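Local structure of halogenase PltM (Pseudomonas fluorescens, 6BZN) at residues D93-H98 with A136-Q141; E209-D214 with G344-L349; L223-Y228 with C274-Q279. The protein is a flavin-dependent halogenase that halogenates phenolic substrates and can use chloride, bromide or iodide. One frame throughout, in Å; residues are numbered along the deposited sequence.

Interaction 1: residues D93-H98 with A136-Q141; sequences DKIIQH and AHLFRQ
Ile95, whose CD1 reaches Ala136 and Leu138, stands on a helical turn held by backbone bonds from His98 N to Lys94 O (2.9 Å) and from Gln97 N to Asp93 O (3.1 Å). One methyl of Ile95, CD1, lies 3.7 Å from Ala136 CB and 3.9 Å from Leu138 CD2, touching two residues that are two places apart on the strand. With CG1 anti to the carbonyl carbon (chi1 -69°) and the chain extended beyond it (chi2 167°), CD1 spans the gap between the backbones, the CA of Ile95 being 8.4 Å from the CA of Ala136. Alanine suits its place because its short side chain leaves room for that methyl, while Leu138 extends a branch to it, the two longer side chains crossing at about a right angle. Between them, His137 turns elsewhere and has both ring nitrogens bonded, ND1 to Pro262 O and NE2 to Thr248 OG1. After Phe139, at the N-cap position, comes Arg140; here its guanidinium is held by a salt bridge to Asp144 and a hydrogen bond to Gly63 O. Leu138 also packs close to Leu354, which like Arg140 is seen to bind FAD in this protein, although no FAD is bound here. Ile95 and Leu138 both touch Ile143 of helix 140-153, and Ile95 touches Cys104 of strand 104-107, the antiparallel partner of strand 134-138, so helix 92-98 packs against this two-stranded sheet and the helix that follows it.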
ATOM      1  N   ASP A  93     -15.105  10.514  -5.885  1.00 20.91           N
ATOM      2  CA  ASP A  93     -16.133  11.556  -5.999  1.00 23.33           C
ATOM      3  C   ASP A  93     -16.397  12.178  -4.625  1.00 21.72           C
ATOM      4  O   ASP A  93     -16.499  13.399  -4.509  1.00 21.80           O
ATOM      5  CB  ASP A  93     -17.408  11.030  -6.678  1.00 26.14           C
ATOM      6  CG  ASP A  93     -17.175  10.599  -8.153  1.00 29.57           C
ATOM      7  OD1 ASP A  93     -16.244  11.101  -8.825  1.00 31.53           O
ATOM      8  OD2 ASP A  93     -17.932   9.737  -8.648  1.00 35.52           O
ATOM      9  N   LYS A  94     -16.422  11.358  -3.580  1.00 19.80           N
ATOM     10  CA  LYS A  94     -16.549  11.874  -2.226  1.00 20.06           C
ATOM     11  C   LYS A  94     -15.313  12.672  -1.775  1.00 17.49           C
ATOM     12  O   LYS A  94     -15.468  13.636  -1.050  1.00 16.87           O
ATOM     13  CB  LYS A  94     -16.844  10.776  -1.206  1.00 22.89           C
ATOM     14  CG  LYS A  94     -18.112   9.967  -1.451  1.00 26.46           C
ATOM     15  CD  LYS A  94     -19.392  10.776  -1.259  1.00 29.65           C
ATOM     16  CE  LYS A  94     -20.605   9.849  -1.245  1.00 33.55           C
ATOM     17  NZ  LYS A  94     -21.843  10.475  -1.804  1.00 35.40           N
ATOM     18  N   ILE A  95     -14.105  12.265  -2.177  1.00 15.84           N
ATOM     19  CA  ILE A  95     -12.887  13.063  -1.890  1.00 14.58           C
ATOM     20  C   ILE A  95     -12.967  14.459  -2.499  1.00 14.65           C
ATOM     21  O   ILE A  95     -12.713  15.453  -1.815  1.00 13.63           O
ATOM     22  CB  ILE A  95     -11.605  12.363  -2.385  1.00 14.10           C
ATOM     23  CG1 ILE A  95     -11.342  11.128  -1.523  1.00 14.21           C
ATOM     24  CG2 ILE A  95     -10.393  13.311  -2.358  1.00 13.89           C
ATOM     25  CD1 ILE A  95     -10.299  10.196  -2.092  1.00 14.04           C
ATOM     26  N   ILE A  96     -13.335  14.525  -3.777  1.00 14.81           N
ATOM     27  CA  ILE A  96     -13.455  15.803  -4.484  1.00 16.47           C
ATOM     28  C   ILE A  96     -14.470  16.687  -3.754  1.00 16.68           C
ATOM     29  O   ILE A  96     -14.221  17.860  -3.510  1.00 16.88           O
ATOM     30  CB  ILE A  96     -13.876  15.572  -5.967  1.00 17.29           C
ATOM     31  CG1 ILE A  96     -12.774  14.834  -6.754  1.00 18.35           C
ATOM     32  CG2 ILE A  96     -14.272  16.868  -6.674  1.00 17.71           C
ATOM     33  CD1 ILE A  96     -11.448  15.527  -6.863  1.00 18.69           C
ATOM     34  N   GLN A  97     -15.595  16.093  -3.372  1.00 17.54           N
ATOM     35  CA  GLN A  97     -16.702  16.821  -2.740  1.00 19.52           C
ATOM     36  C   GLN A  97     -16.406  17.324  -1.313  1.00 19.10           C
ATOM     37  O   GLN A  97     -16.781  18.440  -0.958  1.00 18.24           O
ATOM     38  CB  GLN A  97     -17.948  15.926  -2.756  1.00 22.10           C
ATOM     39  CG  GLN A  97     -19.184  16.485  -2.087  1.00 25.00           C
ATOM     40  CD  GLN A  97     -20.363  15.524  -2.146  1.00 28.30           C
ATOM     41  OE1 GLN A  97     -20.351  14.523  -2.878  1.00 31.13           O
ATOM     42  NE2 GLN A  97     -21.397  15.831  -1.376  1.00 30.51           N
ATOM     43  N   HIS A  98     -15.727  16.514  -0.510  1.00 19.06           N
ATOM     44  CA  HIS A  98     -15.537  16.809   0.918  1.00 20.32           C
ATOM     45  C   HIS A  98     -14.142  17.191   1.345  1.00 18.91           C
ATOM     46  O   HIS A  98     -14.005  17.935   2.303  1.00 20.31           O
ATOM     47  CB  HIS A  98     -15.966  15.620   1.759  1.00 22.46           C
ATOM     48  CG  HIS A  98     -17.412  15.293   1.612  1.00 24.67           C
ATOM     49  ND1 HIS A  98     -18.399  16.011   2.251  1.00 26.51           N
ATOM     50  CD2 HIS A  98     -18.043  14.350   0.876  1.00 26.38           C
ATOM     51  CE1 HIS A  98     -19.579  15.506   1.934  1.00 27.91           C
ATOM     52  NE2 HIS A  98     -19.390  14.493   1.105  1.00 28.06           N
ATOM     53  N   ALA A 136      -9.255   5.943  -5.998  1.00 15.75           N
ATOM     54  CA  ALA A 136      -8.529   7.210  -5.951  1.00 14.00           C
ATOM     55  C   ALA A 136      -7.023   7.057  -6.148  1.00 13.25           C
ATOM     56  O   ALA A 136      -6.407   6.073  -5.719  1.00 12.06           O
ATOM     57  CB  ALA A 136      -8.798   7.905  -4.635  1.00 13.92           C
ATOM     58  N   HIS A 137      -6.442   8.072  -6.794  1.00 12.29           N
ATOM     59  CA  HIS A 137      -5.033   8.397  -6.665  1.00 11.71           C
ATOM     60  C   HIS A 137      -4.973   9.518  -5.623  1.00 11.24           C
ATOM     61  O   HIS A 137      -5.400  10.641  -5.882  1.00 10.95           O
ATOM     62  CB  HIS A 137      -4.462   8.903  -7.969  1.00 11.93           C
ATOM     63  CG  HIS A 137      -4.234   7.831  -8.981  1.00 12.12           C
ATOM     64  ND1 HIS A 137      -4.033   8.107 -10.314  1.00 12.37           N
ATOM     65  CD2 HIS A 137      -4.151   6.485  -8.854  1.00 12.08           C
ATOM     66  CE1 HIS A 137      -3.820   6.977 -10.964  1.00 12.47           C
ATOM     67  NE2 HIS A 137      -3.888   5.980 -10.100  1.00 12.00           N
ATOM     68  N   LEU A 138      -4.451   9.182  -4.451  1.00 10.95           N
ATOM     69  CA  LEU A 138      -4.508  10.044  -3.273  1.00 10.64           C
ATOM     70  C   LEU A 138      -3.403  11.079  -3.289  1.00 10.36           C
ATOM     71  O   LEU A 138      -2.224  10.718  -3.317  1.00 10.45           O
ATOM     72  CB  LEU A 138      -4.386   9.188  -2.017  1.00 10.84           C
ATOM     73  CG  LEU A 138      -5.425   8.093  -1.801  1.00 11.05           C
ATOM     74  CD1 LEU A 138      -4.978   7.184  -0.686  1.00 11.79           C
ATOM     75  CD2 LEU A 138      -6.784   8.684  -1.473  1.00 11.14           C
ATOM     76  N   PHE A 139      -3.772  12.363  -3.282  1.00 10.53           N
ATOM     77  CA  PHE A 139      -2.813  13.449  -3.172  1.00 10.26           C
ATOM     78  C   PHE A 139      -2.599  13.616  -1.686  1.00 10.45           C
ATOM     79  O   PHE A 139      -3.381  14.276  -0.998  1.00 10.29           O
ATOM     80  CB  PHE A 139      -3.353  14.718  -3.851  1.00 10.46           C
ATOM     81  CG  PHE A 139      -2.359  15.847  -3.967  1.00 10.52           C
ATOM     82  CD1 PHE A 139      -1.099  15.644  -4.524  1.00 10.87           C
ATOM     83  CD2 PHE A 139      -2.710  17.147  -3.576  1.00 10.49           C
ATOM     84  CE1 PHE A 139      -0.200  16.696  -4.664  1.00 10.73           C
ATOM     85  CE2 PHE A 139      -1.804  18.201  -3.717  1.00 10.66           C
ATOM     86  CZ  PHE A 139      -0.555  17.971  -4.264  1.00 10.53           C
ATOM     87  N   ARG A 140      -1.548  12.979  -1.181  1.00 10.72           N
ATOM     88  CA  ARG A 140      -1.444  12.721   0.260  1.00 11.40           C
ATOM     89  C   ARG A 140      -1.346  13.971   1.135  1.00 11.49           C
ATOM     90  O   ARG A 140      -1.884  13.990   2.248  1.00 11.68           O
ATOM     91  CB  ARG A 140      -0.291  11.763   0.541  1.00 12.09           C
ATOM     92  CG  ARG A 140      -0.520  10.350   0.006  1.00 12.39           C
ATOM     93  CD  ARG A 140      -1.591   9.577   0.772  1.00 13.06           C
ATOM     94  NE  ARG A 140      -1.180   9.467   2.173  1.00 13.84           N
ATOM     95  CZ  ARG A 140      -0.341   8.554   2.657  1.00 14.64           C
ATOM     96  NH1 ARG A 140       0.115   7.562   1.908  1.00 14.87           N
ATOM     97  NH2 ARG A 140       0.003   8.615   3.937  1.00 15.30           N
ATOM     98  N   GLN A 141      -0.718  15.036   0.641  1.00 11.14           N
ATOM     99  CA  GLN A 141      -0.737  16.280   1.418  1.00 11.20           C
ATOM    100  C   GLN A 141      -2.139  16.708   1.842  1.00 11.31           C
ATOM    101  O   GLN A 141      -2.326  17.209   2.939  1.00 11.67           O
ATOM    102  CB  GLN A 141      -0.021  17.429   0.701  1.00 11.35           C
ATOM    103  CG  GLN A 141      -0.597  17.851  -0.637  1.00 11.15           C
ATOM    104  CD  GLN A 141      -0.092  19.218  -1.058  1.00 11.05           C
ATOM    105  OE1 GLN A 141       1.021  19.351  -1.552  1.00 11.10           O
ATOM    106  NE2 GLN A 141      -0.927  20.253  -0.861  1.00 11.69           N
TER

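Interaction 2: residues E209-D214 with G344-L349; sequences EGLATD and GFIDPL
Thr213 and Ile346 bring two irregular loops to within 6.8 Å, measured from the CA of Thr213 to the CA of Ile346, and the contact is made by side chains. Leu211 and Thr213, two residues apart on one loop, both direct their side chains at Ile346, which meets each with a different branch. Ile346 CD1 lies 3.9 Å from Leu211 CD2; Ile346 CG2 lies 3.7 Å from Thr213 OG1 and 3.9 Å from Thr213 CB. The beta-branch of isoleucine makes this possible: CG2 is anti to the backbone N while CG1 goes beside it (chi1 -60°). Threonine suits a boundary here, offering carbon to Ile346 while its hydroxyl is hydrogen-bonded to Asp397 OD1; the other oxygen of Asp397 binds Ala212 N. Next along, Asp347 forms an Asx turn, its OD1 using the anti lone pair 2.9 Å from Leu349 N, with an N-H...O angle of 154°. That oxygen also bonds Trp257 NE1, and OD2 meets Tyr404 and Thr215 hydroxyls, so the buried carboxylate is gripped by four groups. Segment 344-349 leads into helix 352-374, near whose start lie Ser351 and Leu354, seen to bind FAD in this protein but without it here, and the side chain of Ile346 is about 9 Å from a bound calcium ion.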
ATOM      1  N   GLU A 209      17.481  -8.901   7.053  1.00 20.37           N
ATOM      2  CA  GLU A 209      17.825 -10.317   6.918  1.00 22.75           C
ATOM      3  C   GLU A 209      16.610 -11.063   6.411  1.00 22.41           C
ATOM      4  O   GLU A 209      15.500 -10.824   6.880  1.00 22.27           O
ATOM      5  CB  GLU A 209      18.259 -10.913   8.270  1.00 25.03           C
ATOM      6  CG  GLU A 209      18.865 -12.320   8.206  1.00 29.01           C
ATOM      7  CD  GLU A 209      17.862 -13.474   8.054  1.00 31.77           C
ATOM      8  OE1 GLU A 209      18.265 -14.515   7.478  1.00 35.94           O
ATOM      9  OE2 GLU A 209      16.686 -13.379   8.496  1.00 32.91           O
ATOM     10  N   GLY A 210      16.821 -11.962   5.461  1.00 22.13           N
ATOM     11  CA  GLY A 210      15.762 -12.831   4.970  1.00 23.09           C
ATOM     12  C   GLY A 210      14.826 -12.240   3.920  1.00 23.27           C
ATOM     13  O   GLY A 210      13.924 -12.942   3.458  1.00 26.84           O
ATOM     14  N   LEU A 211      15.016 -10.979   3.528  1.00 20.34           N
ATOM     15  CA  LEU A 211      14.138 -10.357   2.526  1.00 19.20           C
ATOM     16  C   LEU A 211      14.577 -10.730   1.124  1.00 17.47           C
ATOM     17  O   LEU A 211      15.764 -10.610   0.786  1.00 16.15           O
ATOM     18  CB  LEU A 211      14.107  -8.827   2.661  1.00 18.94           C
ATOM     19  CG  LEU A 211      13.365  -8.332   3.895  1.00 20.39           C
ATOM     20  CD1 LEU A 211      13.527  -6.834   4.038  1.00 20.96           C
ATOM     21  CD2 LEU A 211      11.885  -8.712   3.853  1.00 21.15           C
ATOM     22  N   ALA A 212      13.617 -11.179   0.318  1.00 15.56           N
ATOM     23  CA  ALA A 212      13.844 -11.470  -1.101  1.00 16.06           C
ATOM     24  C   ALA A 212      13.901 -10.224  -1.982  1.00 15.63           C
ATOM     25  O   ALA A 212      14.507 -10.268  -3.043  1.00 15.99           O
ATOM     26  CB  ALA A 212      12.781 -12.429  -1.633  1.00 16.20           C
ATOM     27  N   THR A 213      13.253  -9.132  -1.559  1.00 14.85           N
ATOM     28  CA  THR A 213      13.203  -7.911  -2.334  1.00 14.44           C
ATOM     29  C   THR A 213      14.289  -6.942  -1.847  1.00 14.53           C
ATOM     30  O   THR A 213      14.371  -6.650  -0.652  1.00 14.59           O
ATOM     31  CB  THR A 213      11.820  -7.247  -2.216  1.00 14.80           C
ATOM     32  OG1 THR A 213      10.799  -8.220  -2.474  1.00 15.17           O
ATOM     33  CG2 THR A 213      11.672  -6.127  -3.205  1.00 15.14           C
ATOM     34  N   ASP A 214      15.090  -6.449  -2.790  1.00 14.20           N
ATOM     35  CA  ASP A 214      16.155  -5.477  -2.547  1.00 14.87           C
ATOM     36  C   ASP A 214      16.041  -4.424  -3.641  1.00 13.86           C
ATOM     37  O   ASP A 214      16.554  -4.609  -4.751  1.00 13.06           O
ATOM     38  CB  ASP A 214      17.502  -6.206  -2.574  1.00 16.05           C
ATOM     39  CG  ASP A 214      18.697  -5.312  -2.237  1.00 17.99           C
ATOM     40  OD1 ASP A 214      18.568  -4.085  -2.032  1.00 16.90           O
ATOM     41  OD2 ASP A 214      19.808  -5.887  -2.180  1.00 21.24           O
ATOM     42  N   GLY A 344       7.448  -2.926   8.746  1.00 12.51           N
ATOM     43  CA  GLY A 344       7.996  -3.465   7.525  1.00 12.98           C
ATOM     44  C   GLY A 344       7.464  -2.793   6.288  1.00 13.38           C
ATOM     45  O   GLY A 344       6.335  -2.311   6.284  1.00 14.32           O
ATOM     46  N   PHE A 345       8.292  -2.732   5.252  1.00 13.05           N
ATOM     47  CA  PHE A 345       7.868  -2.245   3.942  1.00 12.65           C
ATOM     48  C   PHE A 345       8.598  -3.005   2.860  1.00 12.08           C
ATOM     49  O   PHE A 345       9.752  -3.336   3.033  1.00 11.11           O
ATOM     50  CB  PHE A 345       8.162  -0.759   3.787  1.00 13.04           C
ATOM     51  CG  PHE A 345       7.573  -0.169   2.536  1.00 13.45           C
ATOM     52  CD1 PHE A 345       6.215   0.094   2.468  1.00 13.89           C
ATOM     53  CD2 PHE A 345       8.364   0.109   1.434  1.00 13.61           C
ATOM     54  CE1 PHE A 345       5.651   0.637   1.317  1.00 14.45           C
ATOM     55  CE2 PHE A 345       7.816   0.662   0.286  1.00 14.07           C
ATOM     56  CZ  PHE A 345       6.452   0.931   0.232  1.00 14.26           C
ATOM     57  N   ILE A 346       7.929  -3.265   1.736  1.00 11.81           N
ATOM     58  CA  ILE A 346       8.547  -4.030   0.656  1.00 11.51           C
ATOM     59  C   ILE A 346       8.761  -3.175  -0.583  1.00 11.52           C
ATOM     60  O   ILE A 346       9.898  -2.975  -1.005  1.00 12.18           O
ATOM     61  CB  ILE A 346       7.724  -5.297   0.340  1.00 11.52           C
ATOM     62  CG1 ILE A 346       7.632  -6.213   1.581  1.00 11.42           C
ATOM     63  CG2 ILE A 346       8.322  -6.047  -0.838  1.00 11.66           C
ATOM     64  CD1 ILE A 346       8.955  -6.704   2.159  1.00 11.46           C
ATOM     65  N   ASP A 347       7.689  -2.669  -1.176  1.00 11.52           N
ATOM     66  CA  ASP A 347       7.814  -1.940  -2.436  1.00 11.99           C
ATOM     67  C   ASP A 347       6.505  -1.223  -2.738  1.00 12.13           C
ATOM     68  O   ASP A 347       5.461  -1.647  -2.274  1.00 12.61           O
ATOM     69  CB  ASP A 347       8.151  -2.938  -3.565  1.00 11.73           C
ATOM     70  CG  ASP A 347       8.759  -2.284  -4.809  1.00 11.97           C
ATOM     71  OD1 ASP A 347       7.966  -1.838  -5.667  1.00 11.60           O
ATOM     72  OD2 ASP A 347      10.023  -2.260  -4.960  1.00 12.22           O
ATOM     73  N   PRO A 348       6.558  -0.128  -3.510  1.00 12.50           N
ATOM     74  CA  PRO A 348       5.300   0.461  -3.970  1.00 12.24           C
ATOM     75  C   PRO A 348       4.461  -0.448  -4.876  1.00 12.06           C
ATOM     76  O   PRO A 348       3.247  -0.217  -5.016  1.00 11.58           O
ATOM     77  CB  PRO A 348       5.743   1.701  -4.742  1.00 13.03           C
ATOM     78  CG  PRO A 348       7.209   1.503  -5.012  1.00 13.03           C
ATOM     79  CD  PRO A 348       7.713   0.727  -3.838  1.00 12.63           C
ATOM     80  N   LEU A 349       5.086  -1.462  -5.473  1.00 11.74           N
ATOM     81  CA  LEU A 349       4.426  -2.319  -6.454  1.00 11.86           C
ATOM     82  C   LEU A 349       3.228  -3.041  -5.866  1.00 11.92           C
ATOM     83  O   LEU A 349       3.356  -3.801  -4.911  1.00 11.91           O
ATOM     84  CB  LEU A 349       5.398  -3.353  -7.024  1.00 12.13           C
ATOM     85  CG  LEU A 349       4.813  -4.228  -8.137  1.00 12.52           C
ATOM     86  CD1 LEU A 349       4.570  -3.404  -9.387  1.00 12.93           C
ATOM     87  CD2 LEU A 349       5.702  -5.422  -8.441  1.00 12.92           C
TER

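Interaction 3: residues L223-Y228 with C274-Q279; sequences LNVKSY and CSIGFQ
Val225 lays its branched side chain against Cys274 and Ile276, alternate residues on one face of strand 273-281. The nearest approach is between Val225 CG2 and Cys274 CB, 3.8 Å; Val225 CB stands 3.9 Å from the same Cys274 CB. The other methyl, Val225 CG1, lies 4.1 Å from Cys274 SG and reaches Ile276 CD1 more loosely at 4.3 Å. Because CG1 is anti to the backbone N (chi1 -180°) and CG2 is anti to the carbonyl carbon, the two methyls divide the work, one serving the CB of the cysteine and the other its sulfur and the isoleucine. Cysteine is small and only weakly polar, so its CB and SG can pack against the branched valine, and all three side chains are buried.

Further out, the backbone helps to place Val225. Asn224 adopts left-handed phi/psi values (56°, 38°), a conformation that asparagine tolerates well, and with it the chain turns as it leaves strand 215-223. Beyond Val225, Lys226 O is hydrogen-bonded to His308 ND1, and Ser227 OG caps the next helix by binding Asp230 N. On the strand, Ser275 faces the other way, its hydroxyl bonded to Glu64 OE1 and Trp259 NE1.

Strand 273-281 lies in the mixed sheet between 256-262 and 215-223, with Cys274 and Ile276 bonded through their backbones to Met222 and Thr220. The chain that leaves strand 215-223 thus folds back over the neighbouring strand of its own sheet before entering helix 228-231.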
ATOM      1  N   LEU A 223       4.606  18.293 -13.544  1.00 13.67           N
ATOM      2  CA  LEU A 223       3.611  18.947 -14.388  1.00 14.03           C
ATOM      3  C   LEU A 223       3.783  18.543 -15.833  1.00 14.74           C
ATOM      4  O   LEU A 223       4.882  18.196 -16.266  1.00 14.78           O
ATOM      5  CB  LEU A 223       3.792  20.461 -14.356  1.00 14.68           C
ATOM      6  CG  LEU A 223       3.502  21.134 -13.033  1.00 15.22           C
ATOM      7  CD1 LEU A 223       4.236  22.469 -12.940  1.00 15.53           C
ATOM      8  CD2 LEU A 223       1.995  21.304 -12.921  1.00 15.22           C
ATOM      9  N   ASN A 224       2.691  18.663 -16.582  1.00 16.26           N
ATOM     10  CA  ASN A 224       2.675  18.426 -18.027  1.00 17.30           C
ATOM     11  C   ASN A 224       3.169  17.041 -18.446  1.00 17.34           C
ATOM     12  O   ASN A 224       3.841  16.902 -19.475  1.00 17.80           O
ATOM     13  CB  ASN A 224       3.457  19.542 -18.761  1.00 18.94           C
ATOM     14  CG  ASN A 224       2.713  20.863 -18.761  1.00 20.69           C
ATOM     15  OD1 ASN A 224       1.493  20.893 -18.628  1.00 23.39           O
ATOM     16  ND2 ASN A 224       3.438  21.965 -18.909  1.00 23.18           N
ATOM     17  N   VAL A 225       2.827  16.025 -17.655  1.00 16.96           N
ATOM     18  CA  VAL A 225       3.083  14.660 -18.046  1.00 17.12           C
ATOM     19  C   VAL A 225       1.979  14.226 -19.007  1.00 18.10           C
ATOM     20  O   VAL A 225       0.797  14.230 -18.644  1.00 19.58           O
ATOM     21  CB  VAL A 225       3.135  13.702 -16.845  1.00 16.37           C
ATOM     22  CG1 VAL A 225       3.414  12.285 -17.318  1.00 16.61           C
ATOM     23  CG2 VAL A 225       4.214  14.145 -15.862  1.00 16.30           C
ATOM     24  N   LYS A 226       2.364  13.815 -20.207  1.00 18.48           N
ATOM     25  CA  LYS A 226       1.393  13.337 -21.198  1.00 19.50           C
ATOM     26  C   LYS A 226       0.702  12.044 -20.805  1.00 18.27           C
ATOM     27  O   LYS A 226       1.319  11.164 -20.228  1.00 18.20           O
ATOM     28  CB  LYS A 226       2.068  13.065 -22.534  1.00 22.93           C
ATOM     29  CG  LYS A 226       2.207  14.262 -23.420  1.00 27.63           C
ATOM     30  CD  LYS A 226       2.357  13.815 -24.871  1.00 30.37           C
ATOM     31  CE  LYS A 226       2.336  15.026 -25.776  1.00 33.11           C
ATOM     32  NZ  LYS A 226       2.786  14.644 -27.131  1.00 34.60           N
ATOM     33  N   SER A 227      -0.565  11.923 -21.191  1.00 16.76           N
ATOM     34  CA  SER A 227      -1.330  10.712 -20.975  1.00 16.25           C
ATOM     35  C   SER A 227      -0.777   9.570 -21.835  1.00 15.49           C
ATOM     36  O   SER A 227      -0.221   9.806 -22.911  1.00 16.27           O
ATOM     37  CB  SER A 227      -2.801  10.946 -21.327  1.00 16.09           C
ATOM     38  OG  SER A 227      -2.995  11.006 -22.735  1.00 15.95           O
ATOM     39  N   TYR A 228      -0.955   8.338 -21.372  1.00 15.18           N
ATOM     40  CA  TYR A 228      -0.557   7.174 -22.164  1.00 15.34           C
ATOM     41  C   TYR A 228      -1.190   7.227 -23.572  1.00 15.63           C
ATOM     42  O   TYR A 228      -0.524   6.950 -24.568  1.00 16.51           O
ATOM     43  CB  TYR A 228      -0.958   5.870 -21.490  1.00 15.07           C
ATOM     44  CG  TYR A 228      -0.490   4.680 -22.291  1.00 15.55           C
ATOM     45  CD1 TYR A 228      -1.276   4.159 -23.330  1.00 16.35           C
ATOM     46  CD2 TYR A 228       0.754   4.115 -22.064  1.00 15.72           C
ATOM     47  CE1 TYR A 228      -0.835   3.091 -24.090  1.00 16.49           C
ATOM     48  CE2 TYR A 228       1.209   3.045 -22.811  1.00 16.26           C
ATOM     49  CZ  TYR A 228       0.416   2.546 -23.836  1.00 16.72           C
ATOM     50  OH  TYR A 228       0.856   1.499 -24.585  1.00 17.10           O
ATOM     51  N   CYS A 274       1.218  15.000 -11.642  1.00 11.70           N
ATOM     52  CA  CYS A 274       1.289  13.582 -11.825  1.00 11.97           C
ATOM     53  C   CYS A 274       2.451  13.029 -11.003  1.00 11.73           C
ATOM     54  O   CYS A 274       3.580  13.540 -11.042  1.00 12.02           O
ATOM     55  CB  CYS A 274       1.463  13.288 -13.311  1.00 11.95           C
ATOM     56  SG  CYS A 274       1.549  11.541 -13.756  1.00 13.33           S
ATOM     57  N   SER A 275       2.175  11.971 -10.251  1.00 11.56           N
ATOM     58  CA  SER A 275       3.214  11.331  -9.462  1.00 11.49           C
ATOM     59  C   SER A 275       4.013  10.379 -10.329  1.00 11.30           C
ATOM     60  O   SER A 275       3.436   9.619 -11.118  1.00 10.33           O
ATOM     61  CB  SER A 275       2.597  10.608  -8.270  1.00 11.77           C
ATOM     62  OG  SER A 275       3.599   9.985  -7.498  1.00 11.97           O
ATOM     63  N   ILE A 276       5.335  10.431 -10.178  1.00 11.43           N
ATOM     64  CA  ILE A 276       6.262   9.620 -10.954  1.00 11.89           C
ATOM     65  C   ILE A 276       7.262   8.997  -9.979  1.00 11.95           C
ATOM     66  O   ILE A 276       7.885   9.708  -9.182  1.00 12.23           O
ATOM     67  CB  ILE A 276       7.036  10.467 -12.002  1.00 12.03           C
ATOM     68  CG1 ILE A 276       6.076  11.208 -12.958  1.00 12.17           C
ATOM     69  CG2 ILE A 276       8.025   9.597 -12.770  1.00 12.41           C
ATOM     70  CD1 ILE A 276       5.190  10.352 -13.853  1.00 12.31           C
ATOM     71  N   GLY A 277       7.412   7.675 -10.034  1.00 11.70           N
ATOM     72  CA  GLY A 277       8.406   6.977  -9.221  1.00 11.77           C
ATOM     73  C   GLY A 277       9.043   5.891 -10.036  1.00 12.22           C
ATOM     74  O   GLY A 277       8.338   5.177 -10.742  1.00 13.06           O
ATOM     75  N   PHE A 278      10.362   5.766  -9.990  1.00 12.37           N
ATOM     76  CA  PHE A 278      11.016   4.622 -10.643  1.00 12.37           C
ATOM     77  C   PHE A 278      11.883   3.851  -9.671  1.00 12.49           C
ATOM     78  O   PHE A 278      12.542   4.439  -8.793  1.00 12.21           O
ATOM     79  CB  PHE A 278      11.740   4.982 -11.959  1.00 12.88           C
ATOM     80  CG  PHE A 278      12.879   5.952 -11.834  1.00 13.12           C
ATOM     81  CD1 PHE A 278      12.647   7.331 -11.800  1.00 13.01           C
ATOM     82  CD2 PHE A 278      14.188   5.501 -11.859  1.00 13.56           C
ATOM     83  CE1 PHE A 278      13.703   8.226 -11.723  1.00 13.58           C
ATOM     84  CE2 PHE A 278      15.249   6.398 -11.790  1.00 14.01           C
ATOM     85  CZ  PHE A 278      15.007   7.759 -11.729  1.00 13.95           C
ATOM     86  N   GLN A 279      11.812   2.523  -9.804  1.00 11.99           N
ATOM     87  CA  GLN A 279      12.394   1.595  -8.854  1.00 12.14           C
ATOM     88  C   GLN A 279      13.306   0.644  -9.575  1.00 12.55           C
ATOM     89  O   GLN A 279      12.963   0.181 -10.668  1.00 13.15           O
ATOM     90  CB  GLN A 279      11.311   0.747  -8.172  1.00 12.14           C
ATOM     91  CG  GLN A 279      10.423   1.478  -7.166  1.00 12.14           C
ATOM     92  CD  GLN A 279       9.641   2.640  -7.750  1.00 12.51           C
ATOM     93  OE1 GLN A 279       9.804   3.784  -7.332  1.00 12.73           O
ATOM     94  NE2 GLN A 279       8.784   2.355  -8.730  1.00 12.59           N
TER

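From the N terminus, interaction 1 closes first: helix 92-98 meets the end of strand 134-138 across a loop of 37 residues that holds strands but no helix. Only afterwards does interaction 2 open at 209-214, to be closed 130 residues later by 344-349. Interaction 3 lies wholly within that span, joining 223-228 to strand 273-281, so 2 and 3 nest and nothing crosses. Interactions 1 and 2 lie on opposite sides of the chain's centre, their own centres about 28 Å apart. Interactions 2 and 3 touch where Pro348 packs on Gln279, linking the loop before helix 352-374 to the mixed sheet.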